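Local coordinates for protein hypothetic aldehyde deformylating oxygenase (Sulfolobus tokodaii, PDB 5V4T) that probably acts as a ferritin-like iron-dependent oxidoreductase with aldehyde deformylating oxygenase activity, holding its metal within an all-helical fold, at residues A[20-25]-A[76-81]; A[29-34]-A[85-90]; A[154-159]-A[207-212]. All coordinates share one frame; numbering follows the deposited sequence.

Overall arrangement
The three contacts join parts of a single-chain, all-helical ferritin-like fold whose iron is bound by Glu57, Glu111, Glu145 and His148. Interactions 1 and 2 are neighbours, their centres about 12 Å apart, and both use helix 80-93. They touch directly, Tyr24 CE1 lying 3.8 Å from Met29 SD. Interaction 2 comes closer to the metal, with the side chain of Phe86 about 9 Å from the iron, whereas that of Pro25 in interaction 1 is about 12 Å from it. Interaction 3 lies apart, its centre about 29 Å from that of interaction 1, yet the side chain of Ile156 is about 10 Å from that of the iron ligand Glu111.

Interaction 1: residues A[20-25]-A[76-81]; sequences SAHFYP and VRLPPS
Leu78 carries most of this contact, lying against Ala21, His22 and Pro25 where the last turn of helix 10-23 meets the extended strip leading into helix 80-93 of the ferritin-like fold. Its chi2 of -58° is an uncommon setting for leucine, placing both methyl groups beside CA and splitting them between two partners. CD1 lies over one face of the His22 imidazole, with Leu78 CD1 4.0 Å from the ring centroid, in a CH-pi contact displaced toward the ring's rim. The other methyl packs on the proline that ends the first segment, Leu78 CD2 being 3.7 Å from Pro25 CB. A branched, flexible leucine suits a place that must fill two differently shaped surfaces at once.

The imidazole is brought to Leu78 by a chi1 of -67°, which sets CG beside the backbone N and opposite the carbonyl carbon. The two side chains slide past each other in opposite directions. The ring is also held from within its own helix: ND1 is hydrogen-bonded to Tyr18 O, and the Tyr18 ring meets the imidazole edge-to-face. The backbone oxygen of His22 bonds Tyr82 OH, a further tie to helix 80-93.

At the other end of the strip, Val76 turns toward the helix and brings CG1 within 3.6 Å of Ala21 CB. The small alanine lets the backbones come close, Ala21 CA and Val76 CA being 6.7 Å apart. No hydrogen bond joins the two segments; the largely buried contact rests on apolar packing and the CH-pi contact. Pro79 stands at the N-cap position of helix 80-93, its ring restricting the backbone there. That ring also crosses the imidazole obliquely, with Pro79 CD 3.8 Å from His22 NE2.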
# COMPACT_ATOMS: atom_id res chain seq x y z
N SER A 20 -8.56 -2.53 -3.52
CA SER A 20 -8.74 -2.62 -2.09
C SER A 20 -8.07 -3.87 -1.51
O SER A 20 -7.51 -3.83 -0.40
CB SER A 20 -10.21 -2.60 -1.70
OG SER A 20 -10.80 -1.39 -2.12
N ALA A 21 -8.10 -4.98 -2.26
CA ALA A 21 -7.46 -6.21 -1.77
C ALA A 21 -5.94 -6.05 -1.61
O ALA A 21 -5.31 -6.79 -0.82
CB ALA A 21 -7.72 -7.35 -2.75
N HIS A 22 -5.33 -5.12 -2.31
CA HIS A 22 -3.91 -4.79 -2.09
C HIS A 22 -3.67 -4.17 -0.73
O HIS A 22 -2.61 -4.35 -0.15
CB HIS A 22 -3.33 -3.89 -3.19
CG HIS A 22 -3.24 -4.55 -4.53
ND1 HIS A 22 -4.35 -5.04 -5.22
CD2 HIS A 22 -2.19 -4.70 -5.37
CE1 HIS A 22 -3.95 -5.53 -6.38
NE2 HIS A 22 -2.65 -5.31 -6.51
N PHE A 23 -4.65 -3.48 -0.21
CA PHE A 23 -4.58 -2.97 1.17
C PHE A 23 -5.06 -3.95 2.21
O PHE A 23 -4.70 -3.83 3.40
CB PHE A 23 -5.41 -1.69 1.30
CG PHE A 23 -4.91 -0.61 0.40
CD1 PHE A 23 -5.29 -0.53 -0.93
CD2 PHE A 23 -3.99 0.33 0.86
CE1 PHE A 23 -4.80 0.45 -1.78
CE2 PHE A 23 -3.49 1.30 0.00
CZ PHE A 23 -3.89 1.35 -1.32
N TYR A 24 -5.88 -4.89 1.80
CA TYR A 24 -6.48 -5.88 2.69
C TYR A 24 -6.62 -7.21 1.94
O TYR A 24 -7.71 -7.56 1.46
CB TYR A 24 -7.84 -5.34 3.20
CG TYR A 24 -8.49 -6.26 4.21
CD1 TYR A 24 -7.88 -6.47 5.45
CD2 TYR A 24 -9.65 -6.93 3.93
CE1 TYR A 24 -8.44 -7.33 6.38
CE2 TYR A 24 -10.22 -7.82 4.86
CZ TYR A 24 -9.61 -7.99 6.07
OH TYR A 24 -10.16 -8.84 7.02
N PRO A 25 -5.50 -7.97 1.82
CA PRO A 25 -5.45 -9.14 0.93
C PRO A 25 -6.12 -10.37 1.53
O PRO A 25 -5.45 -11.35 1.92
CB PRO A 25 -3.94 -9.35 0.73
CG PRO A 25 -3.33 -8.84 2.01
CD PRO A 25 -4.15 -7.61 2.31
N VAL A 76 -10.77 -12.09 -4.37
CA VAL A 76 -9.77 -11.45 -5.18
C VAL A 76 -8.44 -12.12 -5.06
O VAL A 76 -7.87 -12.12 -3.98
CB VAL A 76 -9.55 -9.95 -4.76
CG1 VAL A 76 -8.56 -9.28 -5.67
CG2 VAL A 76 -10.87 -9.19 -4.79
N ARG A 77 -7.89 -12.51 -6.21
CA ARG A 77 -6.54 -13.08 -6.29
C ARG A 77 -5.52 -11.94 -6.44
O ARG A 77 -5.62 -11.14 -7.37
CB ARG A 77 -6.42 -14.06 -7.47
CG ARG A 77 -5.03 -14.64 -7.71
CD ARG A 77 -5.08 -15.78 -8.74
NE ARG A 77 -6.01 -16.85 -8.30
CZ ARG A 77 -5.68 -17.92 -7.58
NH1 ARG A 77 -4.43 -18.14 -7.19
NH2 ARG A 77 -6.63 -18.80 -7.24
N LEU A 78 -4.54 -11.91 -5.55
CA LEU A 78 -3.41 -10.96 -5.65
C LEU A 78 -2.40 -11.41 -6.66
O LEU A 78 -2.13 -12.61 -6.78
CB LEU A 78 -2.75 -10.78 -4.29
CG LEU A 78 -3.44 -9.91 -3.22
CD1 LEU A 78 -3.67 -8.48 -3.74
CD2 LEU A 78 -4.74 -10.50 -2.70
N PRO A 79 -1.78 -10.45 -7.37
CA PRO A 79 -0.79 -10.87 -8.34
C PRO A 79 0.53 -11.43 -7.76
O PRO A 79 0.91 -11.17 -6.60
CB PRO A 79 -0.58 -9.62 -9.15
CG PRO A 79 -0.79 -8.51 -8.18
CD PRO A 79 -1.93 -8.99 -7.34
N PRO A 80 1.27 -12.21 -8.57
CA PRO A 80 2.45 -12.88 -8.06
C PRO A 80 3.52 -11.93 -7.49
O PRO A 80 4.18 -12.25 -6.51
CB PRO A 80 3.01 -13.58 -9.30
CG PRO A 80 1.88 -13.69 -10.22
CD PRO A 80 1.05 -12.49 -10.01
N SER A 81 3.70 -10.79 -8.14
CA SER A 81 4.68 -9.80 -7.68
C SER A 81 4.29 -9.19 -6.33
O SER A 81 5.17 -8.77 -5.54
CB SER A 81 4.90 -8.71 -8.74
OG SER A 81 5.66 -9.22 -9.88

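Interaction 2: residues A[29-34]-A[85-90]; sequences MDRWKI and LFDGLV
Arg31 reaches Asp87 with a chain extended as far as NE, its CG anti to the backbone N (chi1 -174°); the guanidinium then turns about the last bond to lie nearly in the carboxylate plane. Asp87 sets its own CG beside the backbone N (chi1 -75°), bringing the carboxylate round to the loop, and Trp32 does likewise, CG opposite the carbonyl carbon, which turns the indole to the helix. The guanidinium grips side-on: Arg31 NE donates to Asp87 OD1 at 2.9 Å and Arg31 NH2 to Asp87 OD2 at 2.8 Å. Both bonds are nearly straight and arrive on the syn sides of the oxygens, the two planes only 20° apart. This paired salt bridge fixes the rotation of the carboxylate.

A third donor comes from the anti side, where Trp32 NE1 lies 2.8 Å from Asp87 OD1, somewhat out of the carboxylate plane and with the oxygen tilted from the indole plane. Aspartate suits the site because one short side chain answers both a charged group and an indole N-H. Replacing it by an alanine would probably leave the guanidinium without its counter-charge and the indole N-H without its acceptor.

The indole is sandwiched as well. Phe86 CB sits over one face, 3.7 Å from the centroid of the six-membered ring of Trp32, and Arg31 CD lies against the opposite face. The Phe86 ring presents its edge to the indole. Val90 uses its two methyls for two neighbours, CG1 3.8 Å from Ile34 CG2 and CG2 against Trp32 CD1, which is why a beta-branched residue suits it.

The loop before helix 34-46 is thus clasped to helix 80-93, on the flank of a ferritin-like helical fold.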
# COMPACT_ATOMS: atom_id res chain seq x y z
N MET A 29 -4.13 -13.46 3.36
CA MET A 29 -3.39 -12.75 4.42
C MET A 29 -2.81 -13.66 5.52
O MET A 29 -1.75 -13.31 6.13
CB MET A 29 -4.23 -11.62 5.03
CG MET A 29 -5.46 -12.03 5.81
SD MET A 29 -6.41 -10.52 6.07
CE MET A 29 -5.17 -9.37 6.66
N ASP A 30 -3.46 -14.81 5.77
CA ASP A 30 -2.87 -15.87 6.66
C ASP A 30 -1.43 -16.26 6.32
O ASP A 30 -0.66 -16.68 7.19
CB ASP A 30 -3.72 -17.13 6.63
CG ASP A 30 -5.00 -17.00 7.44
OD1 ASP A 30 -5.37 -15.86 7.84
OD2 ASP A 30 -5.65 -18.04 7.67
N ARG A 31 -1.06 -16.14 5.04
CA ARG A 31 0.34 -16.36 4.60
C ARG A 31 1.35 -15.56 5.42
O ARG A 31 2.47 -16.02 5.70
CB ARG A 31 0.51 -16.02 3.11
CG ARG A 31 1.87 -16.35 2.54
CD ARG A 31 1.90 -15.98 1.05
NE ARG A 31 3.16 -16.28 0.42
CZ ARG A 31 3.45 -17.39 -0.26
NH1 ARG A 31 2.57 -18.36 -0.42
NH2 ARG A 31 4.64 -17.52 -0.80
N TRP A 32 0.95 -14.36 5.81
CA TRP A 32 1.83 -13.43 6.46
C TRP A 32 1.36 -13.12 7.89
O TRP A 32 1.62 -12.04 8.44
CB TRP A 32 1.89 -12.13 5.61
CG TRP A 32 2.36 -12.35 4.21
CD1 TRP A 32 3.59 -12.84 3.80
CD2 TRP A 32 1.65 -12.00 3.02
NE1 TRP A 32 3.63 -12.88 2.42
CE2 TRP A 32 2.45 -12.38 1.92
CE3 TRP A 32 0.39 -11.50 2.77
CZ2 TRP A 32 2.05 -12.20 0.61
CZ3 TRP A 32 -0.02 -11.31 1.47
CH2 TRP A 32 0.81 -11.69 0.40
N LYS A 33 0.74 -14.09 8.51
CA LYS A 33 0.33 -13.96 9.92
C LYS A 33 1.46 -13.47 10.82
O LYS A 33 1.24 -12.69 11.77
CB LYS A 33 -0.12 -15.35 10.38
CG LYS A 33 -0.62 -15.41 11.81
CD LYS A 33 -1.02 -16.84 12.13
CE LYS A 33 -0.90 -17.07 13.64
NZ LYS A 33 -1.49 -18.39 13.97
N ILE A 34 2.68 -13.95 10.53
CA ILE A 34 3.86 -13.64 11.31
C ILE A 34 4.17 -12.14 11.37
O ILE A 34 4.85 -11.68 12.30
CB ILE A 34 5.11 -14.42 10.80
CG1 ILE A 34 6.22 -14.47 11.81
CG2 ILE A 34 5.62 -13.85 9.48
CD1 ILE A 34 7.20 -15.59 11.56
N LEU A 85 6.48 -9.27 -2.89
CA LEU A 85 6.79 -8.10 -2.11
C LEU A 85 6.65 -8.37 -0.65
O LEU A 85 7.51 -8.05 0.14
CB LEU A 85 5.89 -6.91 -2.56
CG LEU A 85 6.04 -5.61 -1.76
CD1 LEU A 85 7.35 -4.97 -2.03
CD2 LEU A 85 4.92 -4.66 -2.17
N PHE A 86 5.54 -8.98 -0.26
CA PHE A 86 5.27 -9.21 1.13
C PHE A 86 6.06 -10.38 1.70
O PHE A 86 6.42 -10.31 2.85
CB PHE A 86 3.79 -9.21 1.43
CG PHE A 86 3.21 -7.80 1.48
CD1 PHE A 86 3.40 -7.04 2.59
CD2 PHE A 86 2.59 -7.25 0.40
CE1 PHE A 86 2.92 -5.75 2.67
CE2 PHE A 86 2.12 -5.94 0.45
CZ PHE A 86 2.33 -5.19 1.59
N ASP A 87 6.36 -11.39 0.88
CA ASP A 87 7.29 -12.47 1.36
C ASP A 87 8.63 -11.83 1.74
O ASP A 87 9.24 -12.13 2.76
CB ASP A 87 7.52 -13.52 0.27
CG ASP A 87 6.31 -14.46 0.09
OD1 ASP A 87 5.30 -14.43 0.86
OD2 ASP A 87 6.40 -15.28 -0.87
N GLY A 88 9.08 -10.91 0.89
CA GLY A 88 10.25 -10.16 1.16
C GLY A 88 10.20 -9.35 2.44
O GLY A 88 11.23 -9.14 3.11
N LEU A 89 9.05 -8.74 2.75
CA LEU A 89 8.96 -7.96 3.96
C LEU A 89 9.13 -8.83 5.20
O LEU A 89 9.73 -8.40 6.16
CB LEU A 89 7.67 -7.19 4.02
CG LEU A 89 7.39 -6.25 5.16
CD1 LEU A 89 8.36 -5.11 5.07
CD2 LEU A 89 5.93 -5.79 5.10
N VAL A 90 8.58 -10.02 5.20
CA VAL A 90 8.80 -10.93 6.32
C VAL A 90 10.32 -11.16 6.51
O VAL A 90 10.86 -11.06 7.65
CB VAL A 90 8.05 -12.25 6.10
CG1 VAL A 90 8.52 -13.31 7.10
CG2 VAL A 90 6.56 -12.04 6.19

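Interaction 3: residues A[154-159]-A[207-212]; sequences SLIEDK and NKILGS
Lys159 meets the flat carbonyl group of Ser212 within its plane, Lys159 NZ lying 2.6 Å from Ser212 O with a C=O...N angle of 146°. Peptide carbonyls are the flat groups here, no ring taking part. A second, weak bond runs from Lys159 NZ to Leu210 O at 3.3 Å. The lysine chain is extended beyond CG, and its methylenes run past another carbonyl, with Lys159 CD 3.5 Å from Ile209 O. A long cationic side chain would probably be favoured here by Leu210 O and the C-terminal end of helix 191-211.

Gly211 and Ser212 probably belong to the linker of the C-terminal tag, so the short lysine bond to Ser212 need not exist in the natural protein. Ser212 is steadied by its own hydroxyl, Ser212 OG donating to Lys208 O at 3.1 Å.

Alongside the lysine, Ile156 and Ile209 cross at about a right angle, Ile156 CD1 lying 4.1 Å from Ile209 CG1, and Ile209 CG2 also packs on Lys159 CB.

Asp158 caps the start of helix 159-179 through OD1 to Tyr161 N and forms a salt bridge with Arg97. In this strandless fold, the turn between helices 132-155 and 159-179 packs on the end of helix 191-211: Ile156 also touches Ala103 of helix 98-128, and Ile209 reaches both Leu153 of helix 132-155 and Val163 of helix 159-179.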
# COMPACT_ATOMS: atom_id res chain seq x y z
N SER A 154 12.60 9.03 8.69
CA SER A 154 13.30 9.16 9.90
C SER A 154 14.05 7.92 10.36
O SER A 154 15.01 8.04 11.13
CB SER A 154 12.31 9.69 11.02
OG SER A 154 11.70 8.63 11.66
N LEU A 155 13.70 6.73 9.88
CA LEU A 155 14.31 5.47 10.18
C LEU A 155 15.60 5.24 9.37
O LEU A 155 16.37 4.33 9.68
CB LEU A 155 13.38 4.30 9.89
CG LEU A 155 12.12 4.24 10.76
CD1 LEU A 155 11.22 3.08 10.29
CD2 LEU A 155 12.46 4.18 12.24
N ILE A 156 15.78 6.03 8.31
CA ILE A 156 16.95 5.88 7.43
C ILE A 156 18.12 6.71 7.92
O ILE A 156 18.01 7.95 8.08
CB ILE A 156 16.56 6.29 6.00
CG1 ILE A 156 15.59 5.25 5.48
CG2 ILE A 156 17.79 6.35 5.09
CD1 ILE A 156 14.75 5.72 4.30
N GLU A 157 19.25 6.04 8.04
CA GLU A 157 20.51 6.73 8.30
C GLU A 157 21.49 6.63 7.15
O GLU A 157 22.14 7.61 6.80
CB GLU A 157 21.20 6.16 9.54
CG GLU A 157 20.25 5.64 10.60
CD GLU A 157 19.76 6.71 11.54
OE1 GLU A 157 19.49 7.85 11.07
OE2 GLU A 157 19.65 6.39 12.76
N ASP A 158 21.65 5.43 6.67
CA ASP A 158 22.58 5.21 5.54
C ASP A 158 21.90 5.55 4.22
O ASP A 158 21.22 4.72 3.64
CB ASP A 158 23.00 3.77 5.54
CG ASP A 158 24.18 3.44 4.58
OD1 ASP A 158 24.41 4.14 3.59
OD2 ASP A 158 24.81 2.36 4.82
N LYS A 159 22.13 6.77 3.78
CA LYS A 159 21.43 7.34 2.60
C LYS A 159 21.74 6.56 1.36
O LYS A 159 20.83 6.20 0.58
CB LYS A 159 21.79 8.82 2.41
CG LYS A 159 21.27 9.78 3.47
CD LYS A 159 21.75 11.19 3.15
CE LYS A 159 21.34 12.10 4.27
NZ LYS A 159 21.34 13.49 3.80
N ASN A 207 14.90 11.83 -3.68
CA ASN A 207 15.29 13.18 -3.37
C ASN A 207 15.18 13.55 -1.89
O ASN A 207 16.04 14.26 -1.33
CB ASN A 207 14.51 14.13 -4.20
CG ASN A 207 14.89 14.07 -5.68
OD1 ASN A 207 15.92 13.51 -6.02
ND2 ASN A 207 14.12 14.74 -6.51
N LYS A 208 14.11 13.08 -1.25
CA LYS A 208 13.88 13.38 0.16
C LYS A 208 14.91 12.66 1.04
O LYS A 208 15.45 13.25 1.98
CB LYS A 208 12.49 12.93 0.54
CG LYS A 208 11.45 14.02 0.36
CD LYS A 208 11.46 14.94 1.59
CE LYS A 208 10.09 15.44 1.99
NZ LYS A 208 10.16 16.85 2.49
N ILE A 209 15.22 11.42 0.68
CA ILE A 209 16.28 10.64 1.36
C ILE A 209 17.64 11.38 1.28
O ILE A 209 18.37 11.51 2.28
CB ILE A 209 16.46 9.21 0.87
CG1 ILE A 209 15.20 8.34 1.15
CG2 ILE A 209 17.70 8.56 1.43
CD1 ILE A 209 15.19 7.09 0.37
N LEU A 210 17.97 11.85 0.08
CA LEU A 210 19.22 12.57 -0.12
C LEU A 210 19.26 13.96 0.51
O LEU A 210 20.35 14.45 0.78
CB LEU A 210 19.60 12.58 -1.61
CG LEU A 210 19.93 11.18 -2.09
CD1 LEU A 210 20.25 11.23 -3.56
CD2 LEU A 210 21.07 10.47 -1.40
N GLY A 211 18.11 14.55 0.73
CA GLY A 211 18.00 15.88 1.35
C GLY A 211 17.94 15.93 2.85
O GLY A 211 18.01 17.04 3.38
N SER A 212 17.87 14.79 3.55
CA SER A 212 17.68 14.77 5.03
C SER A 212 18.85 15.30 5.83
O SER A 212 19.97 14.94 5.48
CB SER A 212 17.46 13.36 5.53
OG SER A 212 16.39 12.78 4.86